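Local coordinates for protein laccase (PDB 3SQR) that couples the one-electron oxidation of phenolic compounds to the reduction of dioxygen to water at a set of copper centres, at residues I465-H470 with W522-H527; I307-D312 with R499-L504; H124-R129 with T164-S169. All coordinates share one frame; numbering follows the deposited sequence.

Contact 1 (I465-H470 with W522-H527). With CU (copper (II) ion), chain E; CU (copper (II) ion), chain F; CU (copper (II) ion), chain D.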
loop_
_atom_site.group_PDB
_atom_site.type_symbol
_atom_site.label_atom_id
_atom_site.label_comp_id
_atom_site.label_asym_id
_atom_site.label_seq_id
_atom_site.Cartn_x
_atom_site.Cartn_y
_atom_site.Cartn_z
ATOM N N ILE A 465 -3.314 8.635 0.670
ATOM C CA ILE A 465 -2.671 9.075 -0.577
ATOM C C ILE A 465 -1.304 8.406 -0.600
ATOM O O ILE A 465 -0.522 8.505 0.377
ATOM C CB ILE A 465 -2.458 10.614 -0.557
ATOM C CG1 ILE A 465 -3.815 11.311 -0.459
ATOM C CG2 ILE A 465 -1.608 11.061 -1.770
ATOM C CD1 ILE A 465 -4.731 11.018 -1.641
ATOM N N HIS A 466 -1.041 7.713 -1.698
ATOM C CA HIS A 466 0.198 7.007 -1.913
ATOM C C HIS A 466 0.972 7.730 -3.008
ATOM O O HIS A 466 0.416 8.002 -4.084
ATOM C CB HIS A 466 -0.119 5.594 -2.396
ATOM C CG HIS A 466 1.099 4.821 -2.792
ATOM N ND1 HIS A 466 1.102 3.862 -3.795
ATOM C CD2 HIS A 466 2.328 4.809 -2.246
ATOM C CE1 HIS A 466 2.321 3.374 -3.895
ATOM N NE2 HIS A 466 3.075 3.930 -2.964
ATOM N N LEU A 467 2.238 8.005 -2.739
ATOM C CA LEU A 467 3.163 8.557 -3.733
ATOM C C LEU A 467 4.172 7.498 -4.138
ATOM O O LEU A 467 4.808 6.916 -3.309
ATOM C CB LEU A 467 3.956 9.728 -3.131
ATOM C CG LEU A 467 5.077 10.327 -4.038
ATOM C CD1 LEU A 467 4.552 10.853 -5.352
ATOM C CD2 LEU A 467 5.803 11.503 -3.368
ATOM N N HIS A 468 4.348 7.274 -5.437
ATOM C CA HIS A 468 5.311 6.331 -5.949
ATOM C C HIS A 468 6.694 7.018 -6.069
ATOM O O HIS A 468 6.783 8.246 -6.209
ATOM C CB HIS A 468 4.835 5.850 -7.330
ATOM C CG HIS A 468 3.684 4.928 -7.289
ATOM N ND1 HIS A 468 3.706 3.691 -7.904
ATOM C CD2 HIS A 468 2.469 5.038 -6.713
ATOM C CE1 HIS A 468 2.567 3.074 -7.660
ATOM N NE2 HIS A 468 1.797 3.874 -6.967
ATOM N N GLY A 469 7.716 6.227 -6.103
ATOM C CA GLY A 469 9.114 6.697 -6.337
ATOM C C GLY A 469 9.781 7.521 -5.257
ATOM O O GLY A 469 10.932 7.883 -5.368
ATOM N N HIS A 470 9.094 7.764 -4.150
ATOM C CA HIS A 470 9.563 8.613 -3.079
ATOM C C HIS A 470 8.938 8.265 -1.769
ATOM O O HIS A 470 7.729 7.999 -1.715
ATOM C CB HIS A 470 9.199 10.092 -3.257
ATOM C CG HIS A 470 9.705 10.674 -4.521
ATOM N ND1 HIS A 470 10.881 11.365 -4.569
ATOM C CD2 HIS A 470 9.231 10.636 -5.797
ATOM C CE1 HIS A 470 11.106 11.764 -5.804
ATOM N NE2 HIS A 470 10.129 11.334 -6.573
ATOM N N TRP A 522 5.908 9.310 -11.751
ATOM C CA TRP A 522 5.478 8.805 -10.450
ATOM C C TRP A 522 4.016 9.075 -10.156
ATOM O O TRP A 522 3.599 10.208 -10.020
ATOM C CB TRP A 522 6.381 9.402 -9.382
ATOM C CG TRP A 522 7.792 9.145 -9.669
ATOM C CD1 TRP A 522 8.790 10.069 -9.871
ATOM C CD2 TRP A 522 8.412 7.882 -9.813
ATOM N NE1 TRP A 522 9.937 9.479 -10.123
ATOM C CE2 TRP A 522 9.788 8.132 -10.068
ATOM C CE3 TRP A 522 7.993 6.570 -9.658
ATOM C CZ2 TRP A 522 10.711 7.129 -10.207
ATOM C CZ3 TRP A 522 8.931 5.546 -9.813
ATOM C CH2 TRP A 522 10.278 5.838 -10.110
ATOM N N LEU A 523 3.270 8.019 -10.049
ATOM C CA LEU A 523 1.856 8.090 -9.751
ATOM C C LEU A 523 1.628 8.546 -8.296
ATOM O O LEU A 523 2.388 8.177 -7.386
ATOM C CB LEU A 523 1.206 6.735 -9.970
ATOM C CG LEU A 523 -0.324 6.691 -9.851
ATOM C CD1 LEU A 523 -0.951 7.532 -11.029
ATOM C CD2 LEU A 523 -0.827 5.275 -9.870
ATOM N N LEU A 524 0.618 9.376 -8.082
ATOM C CA LEU A 524 0.166 9.684 -6.739
ATOM C C LEU A 524 -1.349 9.510 -6.787
ATOM O O LEU A 524 -1.994 9.964 -7.704
ATOM C CB LEU A 524 0.509 11.116 -6.344
ATOM C CG LEU A 524 -0.131 11.572 -5.019
ATOM C CD1 LEU A 524 0.821 12.498 -4.269
ATOM C CD2 LEU A 524 -1.525 12.208 -5.292
ATOM N N HIS A 525 -1.902 8.786 -5.828
ATOM C CA HIS A 525 -3.286 8.458 -5.888
ATOM C C HIS A 525 -3.829 8.075 -4.554
ATOM O O HIS A 525 -3.072 7.714 -3.655
ATOM C CB HIS A 525 -3.514 7.305 -6.855
ATOM C CG HIS A 525 -2.885 6.031 -6.420
ATOM N ND1 HIS A 525 -3.601 4.998 -5.857
ATOM C CD2 HIS A 525 -1.593 5.629 -6.444
ATOM C CE1 HIS A 525 -2.782 3.993 -5.606
ATOM N NE2 HIS A 525 -1.552 4.365 -5.921
ATOM N N CYS A 526 -5.145 8.212 -4.424
ATOM C CA CYS A 526 -5.856 7.600 -3.307
ATOM C C CYS A 526 -5.779 6.076 -3.468
ATOM O O CYS A 526 -5.982 5.541 -4.582
ATOM C CB CYS A 526 -7.319 8.031 -3.306
ATOM S SG CYS A 526 -8.147 7.291 -1.952
ATOM N N HIS A 527 -5.478 5.389 -2.377
ATOM C CA HIS A 527 -5.306 3.947 -2.381
ATOM C C HIS A 527 -6.609 3.216 -2.085
ATOM O O HIS A 527 -6.636 1.953 -2.042
ATOM C CB HIS A 527 -4.228 3.509 -1.337
ATOM C CG HIS A 527 -3.347 2.386 -1.808
ATOM N ND1 HIS A 527 -3.853 1.158 -2.132
ATOM C CD2 HIS A 527 -1.991 2.297 -1.978
ATOM C CE1 HIS A 527 -2.863 0.362 -2.499
ATOM N NE2 HIS A 527 -1.719 1.026 -2.438
HETATM CU CU CU E . 0.040 3.220 -6.279
HETATM CU CU CU F . 0.087 0.083 -2.919
HETATM CU CU CU D . -10.130 8.306 -1.762
HETATM O O HOH W 1 -0.348 1.579 -5.047
#
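The carbonyl oxygen of His525 draws two donors from the facing strand: His466 N, 2.8 Å from His525 O with an almost straight N-H (176°), and the weaker CA-H of Ile465. Together with the bonds from His525 N to His466 O and from His468 N to Leu523 O, they set the antiparallel pairing of two cupredoxin strands. On one face Ile465 CG2 packs 3.6 Å from Leu524 CG, and Cys526 SG binds the type 1 copper, completed by His463 and His531. On the other face His468 NE2 and His525 NE2 bind the same copper, each at 2.0 Å, with His170 as a further ligand; the ion corresponds to one of the type 3 pair. A water 2.1 Å from this copper also hydrogen-bonds to His466 ND1. Asp137 holds the far nitrogen of His468, while Leu523 CB lies over a face of that ring. With CG of His525 between backbone N and carbonyl carbon (chi1 65°), His525 ND1 donates to Cys526 O at 2.8 Å while NE2 faces the copper. His527 NE2 binds the other copper of the type 3 pair, so His525-Cys526-His527 forms the His-Cys-His path that in multicopper oxidases carries electrons from type 1 copper to the oxygen-reducing cluster. At the far end, Gly469 CA sits 3.6 Å from the centroid of the Trp522 six-membered ring.

Contact 2 (I307-D312 with R499-L504)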
loop_
_atom_site.group_PDB
_atom_site.type_symbol
_atom_site.label_atom_id
_atom_site.label_comp_id
_atom_site.label_asym_id
_atom_site.label_seq_id
_atom_site.Cartn_x
_atom_site.Cartn_y
_atom_site.Cartn_z
ATOM N N ILE A 307 -5.229 2.603 4.170
ATOM C CA ILE A 307 -4.968 1.626 3.139
ATOM C C ILE A 307 -3.589 1.826 2.540
ATOM O O ILE A 307 -3.239 2.916 2.117
ATOM C CB ILE A 307 -5.988 1.622 2.003
ATOM C CG1 ILE A 307 -7.398 1.356 2.538
ATOM C CG2 ILE A 307 -5.607 0.483 0.993
ATOM C CD1 ILE A 307 -8.459 1.601 1.502
ATOM N N GLY A 308 -2.816 0.788 2.512
ATOM C CA GLY A 308 -1.474 0.821 1.950
ATOM C C GLY A 308 -0.401 1.213 2.950
ATOM O O GLY A 308 0.793 0.974 2.664
ATOM N N GLN A 309 -0.825 1.721 4.107
ATOM C CA GLN A 309 0.060 1.960 5.219
ATOM C C GLN A 309 0.526 0.667 5.890
ATOM O O GLN A 309 -0.226 -0.327 5.929
ATOM C CB GLN A 309 -0.584 2.850 6.256
ATOM C CG GLN A 309 -0.745 4.234 5.811
ATOM C CD GLN A 309 -1.145 5.180 6.917
ATOM O OE1 GLN A 309 -1.905 4.805 7.805
ATOM N NE2 GLN A 309 -0.736 6.432 6.798
ATOM N N ARG A 310 1.768 0.708 6.435
ATOM C CA ARG A 310 2.361 -0.351 7.189
ATOM C C ARG A 310 2.783 0.247 8.459
ATOM O O ARG A 310 3.110 1.417 8.495
ATOM C CB ARG A 310 3.595 -1.009 6.521
ATOM C CG ARG A 310 3.238 -1.778 5.286
ATOM C CD ARG A 310 3.108 -0.896 4.099
ATOM N NE ARG A 310 4.403 -0.408 3.696
ATOM C CZ ARG A 310 4.623 0.707 2.988
ATOM N NH1 ARG A 310 3.646 1.530 2.683
ATOM N NH2 ARG A 310 5.864 0.999 2.631
ATOM N N TYR A 311 2.732 -0.570 9.500
ATOM C CA TYR A 311 3.426 -0.260 10.745
ATOM C C TYR A 311 4.104 -1.494 11.205
ATOM O O TYR A 311 3.543 -2.611 11.135
ATOM C CB TYR A 311 2.441 0.209 11.788
ATOM C CG TYR A 311 1.953 1.609 11.596
ATOM C CD1 TYR A 311 2.709 2.699 12.011
ATOM C CD2 TYR A 311 0.754 1.851 10.956
ATOM C CE1 TYR A 311 2.246 3.969 11.845
ATOM C CE2 TYR A 311 0.275 3.132 10.797
ATOM C CZ TYR A 311 1.022 4.187 11.231
ATOM O OH TYR A 311 0.565 5.428 11.083
ATOM N N ASP A 312 5.262 -1.303 11.813
ATOM C CA ASP A 312 5.939 -2.375 12.469
ATOM C C ASP A 312 5.770 -2.017 13.951
ATOM O O ASP A 312 5.986 -0.870 14.362
ATOM C CB ASP A 312 7.416 -2.453 12.172
ATOM C CG ASP A 312 7.724 -3.001 10.807
ATOM O OD1 ASP A 312 7.545 -2.228 9.889
ATOM O OD2 ASP A 312 8.154 -4.165 10.658
ATOM N N ARG A 499 7.107 8.843 5.060
ATOM C CA ARG A 499 6.521 7.593 4.740
ATOM C C ARG A 499 6.045 7.633 3.295
ATOM O O ARG A 499 6.417 8.532 2.525
ATOM C CB ARG A 499 5.376 7.284 5.721
ATOM C CG ARG A 499 4.109 8.152 5.537
ATOM C CD ARG A 499 3.022 7.895 6.600
ATOM N NE ARG A 499 2.779 6.455 6.782
ATOM C CZ ARG A 499 2.223 5.910 7.863
ATOM N NH1 ARG A 499 1.891 6.647 8.904
ATOM N NH2 ARG A 499 2.110 4.590 7.938
ATOM N N ASP A 500 5.274 6.644 2.862
ATOM C CA ASP A 500 4.772 6.691 1.460
ATOM C C ASP A 500 3.271 6.649 1.233
ATOM O O ASP A 500 2.798 6.894 0.125
ATOM C CB ASP A 500 5.475 5.579 0.620
ATOM C CG ASP A 500 5.201 4.182 1.126
ATOM O OD1 ASP A 500 4.020 3.790 1.066
ATOM O OD2 ASP A 500 6.180 3.509 1.588
ATOM N N VAL A 501 2.506 6.458 2.316
ATOM C CA VAL A 501 1.034 6.582 2.251
ATOM C C VAL A 501 0.586 7.444 3.426
ATOM O O VAL A 501 0.960 7.208 4.576
ATOM C CB VAL A 501 0.282 5.236 2.301
ATOM C CG1 VAL A 501 -1.195 5.474 2.336
ATOM C CG2 VAL A 501 0.617 4.358 1.137
ATOM N N ALA A 502 -0.172 8.493 3.164
ATOM C CA ALA A 502 -0.682 9.352 4.234
ATOM C C ALA A 502 -2.042 9.905 3.858
ATOM O O ALA A 502 -2.352 10.153 2.686
ATOM C CB ALA A 502 0.318 10.510 4.497
ATOM N N ALA A 503 -2.859 10.087 4.860
ATOM C CA ALA A 503 -4.220 10.524 4.685
ATOM C C ALA A 503 -4.326 11.962 4.266
ATOM O O ALA A 503 -3.711 12.838 4.889
ATOM C CB ALA A 503 -5.009 10.324 5.999
ATOM N N LEU A 504 -5.086 12.191 3.213
ATOM C CA LEU A 504 -5.666 13.511 2.952
ATOM C C LEU A 504 -6.862 13.632 3.901
ATOM O O LEU A 504 -7.868 12.948 3.737
ATOM C CB LEU A 504 -6.142 13.634 1.530
ATOM C CG LEU A 504 -7.087 14.774 1.179
ATOM C CD1 LEU A 504 -6.474 16.118 1.538
ATOM C CD2 LEU A 504 -7.433 14.649 -0.323
#
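Arg310 grips Asp500 end-on, its NH1 and NH2 each meeting one carboxylate oxygen, in a bidentate salt bridge between the second and third cupredoxin units of the laccase. The two flat groups are nearly coplanar, 20° apart, and both oxygens offer their syn lone pairs; Arg310 NH2 stands 2.7 Å from Asp500 OD2. Bends at chi2 (82°) and chi3 curl the arginine back toward its own backbone, where NH1 also donates to Gly308 O. Its NE is taken by Thr164 O, and Asp500 OD1 has a second partner in His126, a copper ligand, so both ends of the bridge are held from outside.

A second tight cluster surrounds Arg499. The amide of Gln309 is stacked on its guanidinium, the planes 14° apart, with Gln309 NE2 3.2 Å from Arg499 CZ. That same NE2 donates almost straight to Val501 O at 2.9 Å, approaching from above the carbonyl plane, while Gln309 OE1 is engaged by Gly306 N. Arg499 NH1 donates within its own plane to Tyr311 OH at 2.8 Å, with ring and guanidinium close to perpendicular. Asp291 takes the neighbouring NH2 in a salt bridge.

Every touching residue is buried, so the contrast is not with a solvent side but with a flank held by van der Waals contact rather than by hydrogen bonds. There Val501 meets residues 307-309 through its methyls: CG2 faces Gly308 O, while Val501 CG1 lies 3.7 Å from Gln309 CG and 3.3 Å from Ile307 O.

Contact 3 (H124-R129 with T164-S169). With CU (copper (II) ion), chain F.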
loop_
_atom_site.group_PDB
_atom_site.type_symbol
_atom_site.label_atom_id
_atom_site.label_comp_id
_atom_site.label_asym_id
_atom_site.label_seq_id
_atom_site.Cartn_x
_atom_site.Cartn_y
_atom_site.Cartn_z
ATOM N N HIS A 124 3.066 -3.815 -8.836
ATOM C CA HIS A 124 3.730 -2.744 -8.148
ATOM C C HIS A 124 4.295 -3.247 -6.780
ATOM O O HIS A 124 3.721 -4.030 -6.087
ATOM C CB HIS A 124 2.779 -1.575 -7.936
ATOM C CG HIS A 124 3.308 -0.519 -7.027
ATOM N ND1 HIS A 124 4.403 0.256 -7.358
ATOM C CD2 HIS A 124 2.852 -0.049 -5.839
ATOM C CE1 HIS A 124 4.659 1.088 -6.354
ATOM N NE2 HIS A 124 3.717 0.943 -5.435
ATOM N N TRP A 125 5.451 -2.722 -6.468
ATOM C CA TRP A 125 6.230 -3.100 -5.261
ATOM C C TRP A 125 6.075 -1.884 -4.367
ATOM O O TRP A 125 6.699 -0.836 -4.587
ATOM C CB TRP A 125 7.678 -3.436 -5.681
ATOM C CG TRP A 125 7.679 -4.188 -6.976
ATOM C CD1 TRP A 125 7.796 -3.650 -8.255
ATOM C CD2 TRP A 125 7.436 -5.575 -7.158
ATOM N NE1 TRP A 125 7.634 -4.634 -9.167
ATOM C CE2 TRP A 125 7.360 -5.807 -8.534
ATOM C CE3 TRP A 125 7.162 -6.647 -6.273
ATOM C CZ2 TRP A 125 7.059 -7.022 -9.054
ATOM C CZ3 TRP A 125 6.852 -7.878 -6.794
ATOM C CH2 TRP A 125 6.821 -8.078 -8.190
ATOM N N HIS A 126 5.138 -1.992 -3.411
ATOM C CA HIS A 126 4.652 -0.820 -2.743
ATOM C C HIS A 126 5.735 -0.139 -1.922
ATOM O O HIS A 126 6.329 -0.691 -1.030
ATOM C CB HIS A 126 3.349 -1.097 -1.977
ATOM C CG HIS A 126 2.785 0.126 -1.382
ATOM N ND1 HIS A 126 1.531 0.577 -1.664
ATOM C CD2 HIS A 126 3.296 0.968 -0.453
ATOM C CE1 HIS A 126 1.294 1.664 -0.962
ATOM N NE2 HIS A 126 2.367 1.950 -0.246
ATOM N N GLY A 127 5.885 1.154 -2.171
ATOM C CA GLY A 127 6.789 1.985 -1.432
ATOM C C GLY A 127 8.240 1.816 -1.849
ATOM O O GLY A 127 9.113 2.486 -1.299
ATOM N N ILE A 128 8.486 0.964 -2.837
ATOM C CA ILE A 128 9.821 0.720 -3.285
ATOM C C ILE A 128 10.235 1.892 -4.150
ATOM O O ILE A 128 9.595 2.178 -5.122
ATOM C CB ILE A 128 9.970 -0.655 -4.020
ATOM C CG1 ILE A 128 9.654 -1.805 -3.017
ATOM C CG2 ILE A 128 11.411 -0.871 -4.497
ATOM C CD1 ILE A 128 10.568 -1.886 -1.738
ATOM N N ARG A 129 11.394 2.441 -3.854
ATOM C CA ARG A 129 11.785 3.723 -4.446
ATOM C C ARG A 129 11.987 3.638 -5.958
ATOM O O ARG A 129 11.696 4.588 -6.653
ATOM C CB ARG A 129 13.059 4.150 -3.771
ATOM C CG ARG A 129 13.449 5.518 -4.076
ATOM C CD ARG A 129 14.793 5.782 -3.476
ATOM N NE ARG A 129 15.173 7.196 -3.587
ATOM C CZ ARG A 129 16.328 7.672 -3.102
ATOM N NH1 ARG A 129 17.176 6.857 -2.559
ATOM N NH2 ARG A 129 16.598 8.962 -3.128
ATOM N N THR A 164 8.825 -3.334 6.191
ATOM C CA THR A 164 7.617 -4.010 5.775
ATOM C C THR A 164 6.916 -3.306 4.648
ATOM O O THR A 164 6.529 -2.138 4.736
ATOM C CB THR A 164 6.628 -4.032 6.965
ATOM O OG1 THR A 164 7.260 -4.674 8.084
ATOM C CG2 THR A 164 5.354 -4.754 6.603
ATOM N N THR A 165 6.672 -4.077 3.621
ATOM C CA THR A 165 5.779 -3.599 2.587
ATOM C C THR A 165 5.093 -4.780 1.944
ATOM O O THR A 165 5.027 -5.881 2.513
ATOM C CB THR A 165 6.450 -2.601 1.608
ATOM O OG1 THR A 165 5.404 -1.933 0.908
ATOM C CG2 THR A 165 7.451 -3.307 0.646
ATOM N N TRP A 166 4.537 -4.521 0.767
ATOM C CA TRP A 166 3.715 -5.490 0.102
ATOM C C TRP A 166 3.861 -5.226 -1.379
ATOM O O TRP A 166 4.285 -4.156 -1.761
ATOM C CB TRP A 166 2.270 -5.411 0.559
ATOM C CG TRP A 166 1.525 -4.098 0.396
ATOM C CD1 TRP A 166 1.923 -2.835 0.817
ATOM C CD2 TRP A 166 0.211 -3.930 -0.136
ATOM N NE1 TRP A 166 0.903 -1.931 0.593
ATOM C CE2 TRP A 166 -0.136 -2.567 -0.019
ATOM C CE3 TRP A 166 -0.707 -4.797 -0.714
ATOM C CZ2 TRP A 166 -1.348 -2.058 -0.523
ATOM C CZ3 TRP A 166 -1.922 -4.331 -1.175
ATOM C CH2 TRP A 166 -2.247 -2.958 -1.095
ATOM N N TYR A 167 3.523 -6.223 -2.166
ATOM C CA TYR A 167 3.480 -6.036 -3.633
ATOM C C TYR A 167 2.070 -6.332 -4.033
ATOM O O TYR A 167 1.390 -7.176 -3.419
ATOM C CB TYR A 167 4.487 -6.922 -4.356
ATOM C CG TYR A 167 4.283 -8.395 -4.188
ATOM C CD1 TYR A 167 4.695 -9.062 -3.075
ATOM C CD2 TYR A 167 3.696 -9.155 -5.204
ATOM C CE1 TYR A 167 4.516 -10.457 -2.948
ATOM C CE2 TYR A 167 3.518 -10.517 -5.081
ATOM C CZ TYR A 167 3.917 -11.165 -3.932
ATOM O OH TYR A 167 3.702 -12.490 -3.836
ATOM N N HIS A 168 1.601 -5.695 -5.121
ATOM C CA HIS A 168 0.239 -5.928 -5.488
ATOM C C HIS A 168 0.014 -5.528 -6.903
ATOM O O HIS A 168 0.724 -4.716 -7.426
ATOM C CB HIS A 168 -0.743 -5.190 -4.600
ATOM C CG HIS A 168 -0.557 -3.692 -4.539
ATOM N ND1 HIS A 168 -1.123 -2.824 -5.452
ATOM C CD2 HIS A 168 0.038 -2.918 -3.603
ATOM C CE1 HIS A 168 -0.822 -1.577 -5.102
ATOM N NE2 HIS A 168 -0.147 -1.609 -3.958
ATOM N N SER A 169 -1.008 -6.077 -7.498
ATOM C CA SER A 169 -1.351 -5.551 -8.829
ATOM C C SER A 169 -1.729 -4.093 -8.737
ATOM O O SER A 169 -2.398 -3.679 -7.798
ATOM C CB SER A 169 -2.502 -6.320 -9.447
ATOM O OG SER A 169 -2.899 -5.658 -10.652
HETATM CU CU CU F . 0.087 0.083 -2.919
#
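His126 and His168 share one copper ion, His126 ND1 and His168 NE2 each binding it at 2.0 Å; the third protein ligand is His527. The two rings meet rim to rim, neither over the face of the other. The ion corresponds to one of the type 3 pair; two of its ligands sit on or just beyond antiparallel strands of the first cupredoxin unit. His124-Trp125-His126 is one of the His-X-His motifs of the multicopper oxidases; His168 begins another with His170.

Backbone bonds set the spacing. His124 and His168 form a reciprocal pair, with His124 N and His168 N each 2.9 Å from the other residue's O. Two residues on, His126 N donates to Trp166 O, after which a type II turn from Trp125 to Ile128 carries the chain away. Thr165 OG1 also approaches His126 O, at a distance too short to be read with confidence.

Second-shell bonds fix the rings. With His168 CG lodged between backbone N and carbonyl carbon (chi1 57°), His168 ND1 donates at 2.8 Å to Ser169 O, which lies in the ring plane, and NE2 turns to the copper. Asp500 holds His126 NE2, and Asp137 O holds His124 ND1. His124 itself would probably serve the type 2 copper.

Packing closes the shell. The Trp166 pyrrole ring forms an offset stack with His126 (planes 23° apart), NE1 lying 3.4 Å from His126 CG. The benzo edge of the same indole comes close to the metal without binding it, Trp166 CZ2 lying 3.5 Å from the copper. His124 turns its edge toward the face of His168 in an offset edge-to-face pair. On the opposite face of the sheet, Trp125 CE3 presses 3.3 Å from Tyr167 CB.

The three contacts converge on one copper cluster, their centres 11 to 12 Å apart. Contacts 1 and 3 meet at the same type 3 ion, where His527 NE2 lies 3.4 Å from His126 ND1; the site is thus assembled from the first and third cupredoxin units. Nearby, His466 CE1 approaches His124 NE2 to 3.2 Å, bringing together the two residues expected to serve the type 2 copper. Contact 2 supplies part of the second shell. Its strand 501-504 continues the sheet of contact 1, with Ile465 N 2.7 Å from Ala502 O. Two ties reach contact 3: Asp500 OD1 lies 2.8 Å from His126 NE2, and Arg310 NE 2.9 Å from Thr164 O.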